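Local atomic coordinates of mandelate racemase/muconate lactonizing protein (Paenibacillus sp., PDB entry 3V5C), a protein that probably acts as a galacturonate dehydratase, a magnesium-dependent lyase of the enolase superfamily. Residues 122-134 / 350-362. The protein carries 1 engineered substitution. Residues are numbered along the deposited sequence; the frame is centred on the assembly and turned at random.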
ATOM      1  N   THR A 122     -25.837  -1.332   5.614  1.00 30.13           N
ATOM      2  CA  THR A 122     -24.807  -0.541   4.953  1.00 32.14           C
ATOM      3  C   THR A 122     -25.353   0.800   4.480  1.00 35.90           C
ATOM      4  O   THR A 122     -26.538   1.095   4.635  1.00 25.54           O
ATOM      5  CB  THR A 122     -24.235  -1.283   3.744  1.00 33.80           C
ATOM      6  OG1 THR A 122     -25.268  -1.454   2.765  1.00 31.44           O
ATOM      7  CG2 THR A 122     -23.699  -2.650   4.163  1.00 35.28           C
ATOM      8  N   GLY A 123     -24.481   1.608   3.890  1.00 36.15           N
ATOM      9  CA  GLY A 123     -24.876   2.909   3.381  1.00 34.88           C
ATOM     10  C   GLY A 123     -23.907   4.003   3.786  1.00 37.48           C
ATOM     11  O   GLY A 123     -23.729   4.985   3.061  1.00 35.07           O
ATOM     12  N   ALA A 124     -23.285   3.841   4.951  1.00 32.99           N
ATOM     13  CA  ALA A 124     -22.305   4.812   5.423  1.00 32.25           C
ATOM     14  C   ALA A 124     -21.142   4.875   4.439  1.00 26.67           C
ATOM     15  O   ALA A 124     -20.714   3.851   3.898  1.00 29.04           O
ATOM     16  CB  ALA A 124     -21.809   4.456   6.821  1.00 28.89           C
ATOM     17  N   SER A 125     -20.646   6.083   4.198  1.00 23.80           N
ATOM     18  CA  SER A 125     -19.499   6.260   3.316  1.00 24.49           C
ATOM     19  C   SER A 125     -18.243   5.689   3.952  1.00 22.61           C
ATOM     20  O   SER A 125     -18.058   5.785   5.174  1.00 26.79           O
ATOM     21  CB  SER A 125     -19.285   7.740   2.991  1.00 24.82           C
ATOM     22  OG  SER A 125     -20.340   8.227   2.183  1.00 27.81           O
ATOM     23  N   LEU A 126     -17.382   5.111   3.114  1.00 23.04           N
ATOM     24  CA  LEU A 126     -16.089   4.608   3.550  1.00 16.95           C
ATOM     25  C   LEU A 126     -15.037   5.693   3.411  1.00 15.71           C
ATOM     26  O   LEU A 126     -14.687   6.100   2.304  1.00 18.42           O
ATOM     27  CB  LEU A 126     -15.665   3.375   2.750  1.00 16.04           C
ATOM     28  CG  LEU A 126     -14.379   2.734   3.282  1.00 16.67           C
ATOM     29  CD1 LEU A 126     -14.497   2.450   4.774  1.00 23.62           C
ATOM     30  CD2 LEU A 126     -14.043   1.480   2.517  1.00 19.12           C
ATOM     31  N   VAL A 127     -14.543   6.148   4.550  1.00 15.22           N
ATOM     32  CA  VAL A 127     -13.517   7.187   4.602  1.00 16.38           C
ATOM     33  C   VAL A 127     -12.356   6.600   5.400  1.00 15.52           C
ATOM     34  O   VAL A 127     -12.545   6.148   6.522  1.00 16.35           O
ATOM     35  CB  VAL A 127     -14.063   8.474   5.296  1.00 18.13           C
ATOM     36  CG1 VAL A 127     -13.004   9.563   5.353  1.00 18.18           C
ATOM     37  CG2 VAL A 127     -15.319   8.988   4.567  1.00 18.93           C
ATOM     38  N   VAL A 128     -11.158   6.606   4.817  1.00 10.74           N
ATOM     39  CA  VAL A 128     -10.038   5.848   5.361  1.00 13.12           C
ATOM     40  C   VAL A 128      -8.828   6.764   5.545  1.00 11.61           C
ATOM     41  O   VAL A 128      -8.485   7.516   4.643  1.00 13.41           O
ATOM     42  CB  VAL A 128      -9.651   4.696   4.381  1.00 12.29           C
ATOM     43  CG1 VAL A 128      -8.656   3.748   4.997  1.00 11.80           C
ATOM     44  CG2 VAL A 128     -10.889   3.917   3.948  1.00 12.80           C
ATOM     45  N   PRO A 129      -8.177   6.706   6.713  1.00 11.83           N
ATOM     46  CA  PRO A 129      -6.970   7.530   6.865  1.00 11.06           C
ATOM     47  C   PRO A 129      -5.921   7.215   5.800  1.00 12.66           C
ATOM     48  O   PRO A 129      -5.762   6.066   5.414  1.00 12.05           O
ATOM     49  CB  PRO A 129      -6.439   7.121   8.245  1.00 12.46           C
ATOM     50  CG  PRO A 129      -7.658   6.619   8.973  1.00 17.48           C
ATOM     51  CD  PRO A 129      -8.476   5.925   7.925  1.00 15.62           C
ATOM     52  N   CYS A 130      -5.209   8.228   5.328  1.00 11.15           N
ATOM     53  CA  CYS A 130      -4.086   7.986   4.438  1.00 10.95           C
ATOM     54  C   CYS A 130      -2.909   8.841   4.858  1.00 13.00           C
ATOM     55  O   CYS A 130      -3.049   9.758   5.674  1.00 12.57           O
ATOM     56  CB  CYS A 130      -4.438   8.316   2.991  1.00  8.84           C
ATOM     57  SG  CYS A 130      -4.961  10.039   2.664  1.00 13.22           S
ATOM     58  N   TYR A 131      -1.749   8.535   4.293  1.00 11.25           N
ATOM     59  CA  TYR A 131      -0.569   9.353   4.514  1.00  9.25           C
ATOM     60  C   TYR A 131       0.203   9.520   3.232  1.00  8.38           C
ATOM     61  O   TYR A 131       0.111   8.717   2.310  1.00 10.54           O
ATOM     62  CB  TYR A 131       0.350   8.785   5.623  1.00  9.80           C
ATOM     63  CG  TYR A 131       1.088   7.486   5.304  1.00 11.18           C
ATOM     64  CD1 TYR A 131       2.215   7.480   4.488  1.00 10.91           C
ATOM     65  CD2 TYR A 131       0.677   6.282   5.856  1.00 15.11           C
ATOM     66  CE1 TYR A 131       2.901   6.314   4.220  1.00 14.25           C
ATOM     67  CE2 TYR A 131       1.364   5.101   5.605  1.00 13.49           C
ATOM     68  CZ  TYR A 131       2.468   5.120   4.774  1.00 12.87           C
ATOM     69  OH  TYR A 131       3.161   3.969   4.502  1.00 13.57           O
ATOM     70  N   ASP A 132       0.941  10.621   3.173  1.00 10.19           N
ATOM     71  CA  ASP A 132       1.688  10.992   1.996  1.00 12.57           C
ATOM     72  C   ASP A 132       3.034  10.293   2.050  1.00 10.42           C
ATOM     73  O   ASP A 132       3.862  10.613   2.904  1.00 10.45           O
ATOM     74  CB  ASP A 132       1.872  12.512   2.017  1.00 11.95           C
ATOM     75  CG  ASP A 132       2.606  13.034   0.809  1.00 14.81           C
ATOM     76  OD1 ASP A 132       3.120  12.233   0.007  1.00 13.64           O
ATOM     77  OD2 ASP A 132       2.697  14.276   0.676  1.00 21.00           O
ATOM     78  N   THR A 133       3.261   9.348   1.134  1.00  9.24           N
ATOM     79  CA  THR A 133       4.486   8.544   1.158  1.00  8.21           C
ATOM     80  C   THR A 133       5.621   9.073   0.259  1.00 10.49           C
ATOM     81  O   THR A 133       6.661   8.424   0.126  1.00 12.42           O
ATOM     82  CB  THR A 133       4.143   7.079   0.762  1.00  9.73           C
ATOM     83  OG1 THR A 133       5.173   6.192   1.221  1.00 12.37           O
ATOM     84  CG2 THR A 133       3.988   6.957  -0.748  1.00 13.25           C
ATOM     85  N   SER A 134       5.447  10.276  -0.302  1.00 10.69           N
ATOM     86  CA  SER A 134       6.289  10.738  -1.412  1.00 11.28           C
ATOM     87  C   SER A 134       7.530  11.536  -1.006  1.00  9.55           C
ATOM     88  O   SER A 134       8.184  12.117  -1.871  1.00 12.12           O
ATOM     89  CB  SER A 134       5.457  11.595  -2.390  1.00 12.23           C
ATOM     90  OG  SER A 134       5.052  12.820  -1.790  1.00 13.14           O
ATOM     91  N   TYR A 350     -12.471   8.739  -6.351  1.00 13.75           N
ATOM     92  CA  TYR A 350     -11.804   8.889  -5.064  1.00 13.68           C
ATOM     93  C   TYR A 350     -11.370  10.334  -4.860  1.00 12.21           C
ATOM     94  O   TYR A 350     -10.991  11.014  -5.810  1.00 17.05           O
ATOM     95  CB  TYR A 350     -10.543   8.019  -5.006  1.00 13.25           C
ATOM     96  CG  TYR A 350     -10.792   6.524  -4.976  1.00 12.07           C
ATOM     97  CD1 TYR A 350     -11.147   5.821  -6.130  1.00 11.22           C
ATOM     98  CD2 TYR A 350     -10.625   5.809  -3.797  1.00 12.19           C
ATOM     99  CE1 TYR A 350     -11.356   4.444  -6.102  1.00 12.45           C
ATOM    100  CE2 TYR A 350     -10.835   4.436  -3.762  1.00 10.78           C
ATOM    101  CZ  TYR A 350     -11.198   3.760  -4.914  1.00 13.49           C
ATOM    102  OH  TYR A 350     -11.398   2.390  -4.860  1.00 12.62           O
ATOM    103  N   ARG A 351     -11.402  10.796  -3.614  1.00 13.16           N
ATOM    104  CA  ARG A 351     -10.834  12.098  -3.306  1.00 15.68           C
ATOM    105  C   ARG A 351     -10.133  12.095  -1.951  1.00 16.12           C
ATOM    106  O   ARG A 351     -10.438  11.264  -1.086  1.00 15.48           O
ATOM    107  CB  ARG A 351     -11.908  13.183  -3.377  1.00 23.37           C
ATOM    108  CG  ARG A 351     -13.062  12.970  -2.427  1.00 21.48           C
ATOM    109  CD  ARG A 351     -14.141  14.057  -2.590  1.00 26.47           C
ATOM    110  NE  ARG A 351     -15.097  13.986  -1.492  1.00 26.29           N
ATOM    111  CZ  ARG A 351     -14.955  14.642  -0.346  1.00 27.60           C
ATOM    112  NH1 ARG A 351     -13.907  15.433  -0.162  1.00 31.36           N
ATOM    113  NH2 ARG A 351     -15.862  14.515   0.614  1.00 33.31           N
ATOM    114  N   ILE A 352      -9.176  13.007  -1.789  1.00 15.35           N
ATOM    115  CA  ILE A 352      -8.455  13.179  -0.528  1.00 13.31           C
ATOM    116  C   ILE A 352      -8.908  14.458   0.170  1.00 17.27           C
ATOM    117  O   ILE A 352      -9.004  15.524  -0.455  1.00 17.77           O
ATOM    118  CB  ILE A 352      -6.923  13.296  -0.727  1.00 15.87           C
ATOM    119  CG1 ILE A 352      -6.367  12.164  -1.597  1.00 18.70           C
ATOM    120  CG2 ILE A 352      -6.218  13.374   0.629  1.00 15.98           C
ATOM    121  CD1 ILE A 352      -6.704  10.783  -1.095  1.00 16.73           C
ATOM    122  N   GLU A 353      -9.183  14.361   1.460  1.00 15.33           N
ATOM    123  CA  GLU A 353      -9.580  15.533   2.231  1.00 15.93           C
ATOM    124  C   GLU A 353      -9.191  15.307   3.684  1.00 15.37           C
ATOM    125  O   GLU A 353      -9.477  14.260   4.260  1.00 13.70           O
ATOM    126  CB  GLU A 353     -11.087  15.803   2.088  1.00 19.51           C
ATOM    127  CG  GLU A 353     -11.587  17.014   2.870  1.00 27.04           C
ATOM    128  CD  GLU A 353     -13.112  17.164   2.833  1.00 34.83           C
ATOM    129  OE1 GLU A 353     -13.720  16.897   1.777  1.00 37.38           O
ATOM    130  OE2 GLU A 353     -13.703  17.547   3.864  1.00 44.85           O
ATOM    131  N   ASN A 354      -8.499  16.278   4.266  1.00 15.69           N
ATOM    132  CA  ASN A 354      -8.165  16.214   5.684  1.00 14.91           C
ATOM    133  C   ASN A 354      -7.522  14.906   6.139  1.00 15.51           C
ATOM    134  O   ASN A 354      -7.870  14.356   7.186  1.00 15.67           O
ATOM    135  CB  ASN A 354      -9.393  16.541   6.534  1.00 17.38           C
ATOM    136  CG  ASN A 354      -9.827  17.988   6.380  1.00 28.38           C
ATOM    137  OD1 ASN A 354      -8.989  18.890   6.313  1.00 33.24           O
ATOM    138  ND2 ASN A 354     -11.136  18.217   6.311  1.00 32.64           N
ATOM    139  N   GLY A 355      -6.595  14.405   5.325  1.00 12.76           N
ATOM    140  CA  GLY A 355      -5.792  13.260   5.732  1.00 13.59           C
ATOM    141  C   GLY A 355      -6.527  11.940   5.612  1.00 13.58           C
ATOM    142  O   GLY A 355      -6.156  10.966   6.265  1.00 13.28           O
ATOM    143  N   GLU A 356      -7.572  11.919   4.785  1.00 14.64           N
ATOM    144  CA  GLU A 356      -8.357  10.710   4.544  1.00 12.66           C
ATOM    145  C   GLU A 356      -8.678  10.560   3.064  1.00 11.52           C
ATOM    146  O   GLU A 356      -8.904  11.560   2.343  1.00 13.35           O
ATOM    147  CB  GLU A 356      -9.671  10.749   5.328  1.00 15.81           C
ATOM    148  CG  GLU A 356      -9.510  10.962   6.841  1.00 18.06           C
ATOM    149  CD  GLU A 356     -10.842  11.083   7.573  1.00 23.90           C
ATOM    150  OE1 GLU A 356     -11.674  11.927   7.177  1.00 24.48           O
ATOM    151  OE2 GLU A 356     -11.062  10.333   8.545  1.00 25.26           O
ATOM    152  N   ILE A 357      -8.714   9.305   2.615  1.00 12.09           N
ATOM    153  CA  ILE A 357      -9.176   8.992   1.274  1.00 14.46           C
ATOM    154  C   ILE A 357     -10.641   8.586   1.329  1.00 11.77           C
ATOM    155  O   ILE A 357     -11.035   7.732   2.133  1.00 13.40           O
ATOM    156  CB  ILE A 357      -8.274   7.922   0.584  1.00 13.42           C
ATOM    157  CG1 ILE A 357      -8.717   7.651  -0.843  1.00 12.36           C
ATOM    158  CG2 ILE A 357      -8.225   6.605   1.384  1.00 14.41           C
ATOM    159  CD1 ILE A 357      -7.600   7.047  -1.721  1.00 14.82           C
ATOM    160  N   HIS A 358     -11.459   9.240   0.509  1.00 13.82           N
ATOM    161  CA  HIS A 358     -12.872   8.925   0.424  1.00 15.22           C
ATOM    162  C   HIS A 358     -13.092   7.924  -0.694  1.00 16.23           C
ATOM    163  O   HIS A 358     -12.893   8.231  -1.859  1.00 15.72           O
ATOM    164  CB  HIS A 358     -13.686  10.205   0.190  1.00 13.39           C
ATOM    165  CG  HIS A 358     -13.677  11.129   1.364  1.00 15.82           C
ATOM    166  ND1 HIS A 358     -14.819  11.450   2.065  1.00 21.98           N
ATOM    167  CD2 HIS A 358     -12.658  11.761   1.994  1.00 16.76           C
ATOM    168  CE1 HIS A 358     -14.508  12.262   3.061  1.00 22.66           C
ATOM    169  NE2 HIS A 358     -13.202  12.457   3.049  1.00 17.98           N
ATOM    170  N   VAL A 359     -13.444   6.703  -0.315  1.00 15.72           N
ATOM    171  CA  VAL A 359     -13.651   5.623  -1.275  1.00 14.40           C
ATOM    172  C   VAL A 359     -15.093   5.696  -1.787  1.00 12.95           C
ATOM    173  O   VAL A 359     -16.015   5.734  -0.979  1.00 16.54           O
ATOM    174  CB  VAL A 359     -13.396   4.252  -0.608  1.00 12.95           C
ATOM    175  CG1 VAL A 359     -13.547   3.129  -1.634  1.00 13.08           C
ATOM    176  CG2 VAL A 359     -11.996   4.199  -0.001  1.00 14.80           C
ATOM    177  N   PRO A 360     -15.290   5.727  -3.109  1.00 12.72           N
ATOM    178  CA  PRO A 360     -16.657   5.840  -3.652  1.00 14.03           C
ATOM    179  C   PRO A 360     -17.462   4.554  -3.428  1.00 17.18           C
ATOM    180  O   PRO A 360     -16.881   3.475  -3.292  1.00 15.01           O
ATOM    181  CB  PRO A 360     -16.417   6.036  -5.163  1.00 16.15           C
ATOM    182  CG  PRO A 360     -15.098   5.341  -5.407  1.00 13.68           C
ATOM    183  CD  PRO A 360     -14.281   5.713  -4.184  1.00 14.21           C
ATOM    184  N   ALA A 361     -18.787   4.670  -3.370  1.00 15.35           N
ATOM    185  CA  ALA A 361     -19.649   3.511  -3.179  1.00 15.89           C
ATOM    186  C   ALA A 361     -20.067   2.867  -4.497  1.00 14.88           C
ATOM    187  O   ALA A 361     -21.033   2.096  -4.544  1.00 24.02           O
ATOM    188  CB  ALA A 361     -20.884   3.903  -2.372  1.00 19.19           C
ATOM    189  N   THR A 362     -19.308   3.142  -5.545  1.00 13.31           N
ATOM    190  CA  THR A 362     -19.579   2.602  -6.869  1.00 16.87           C
ATOM    191  C   THR A 362     -19.125   1.141  -7.004  1.00 17.62           C
ATOM    192  O   THR A 362     -18.366   0.640  -6.181  1.00 14.49           O
ATOM    193  CB  THR A 362     -18.909   3.472  -7.925  1.00 18.47           C
ATOM    194  OG1 THR A 362     -17.571   3.725  -7.513  1.00 16.10           O
ATOM    195  CG2 THR A 362     -19.628   4.824  -8.018  1.00 20.58           C
TER
HETATM  196  O   HOH W   1     -18.284   4.893   0.344  1.00 21.06           O
HETATM  197  O   HOH W   2     -11.711   7.737   8.917  1.00 34.50           O
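V128 and I357 face each other as a hydrogen-bonded antiparallel pair, joined by two reciprocal backbone bonds. I357 N gives one to V128 O, 2.7 Å long and in the carbonyl plane, while V128 N returns one to I357 O. On the buried face CG2 of I357, held between its own backbone N and carbonyl carbon, sits 3.8 Å from V128 CB. V359 CG2 lies 4.1 Å from V128 CG2, the two side chains crossing obliquely, and I357 also touches V335 and I319. Further along, C130 N reaches G355 O from above the carbonyl plane, and C130 SG rests against the backbone between E356 and I357. G355 belongs to a type I' turn, E353 to E356, making 351-359 a beta hairpin. Through strand 356-359 the hairpin lies antiparallel to 126-135, the first strand of the enolase-type barrel, which runs parallel to 167-170 and 335-337.

The other face is looser and wetter. V127 CG1 makes a CH-pi contact over the H358 ring, 3.9 Å from its centroid; R351 NH2 lies over the opposite face, offset toward the rim, sandwiching the imidazole. An alanine in place of H358 would probably leave a gap between V127 and the R351 guanidinium, which would lose its flat support. E356 OE1 touches V127 CG1, and one water links E356 OE2 to V127 O. At the ladder's end V359 N still bonds L126 O, while a second water links L126 N to V359 O.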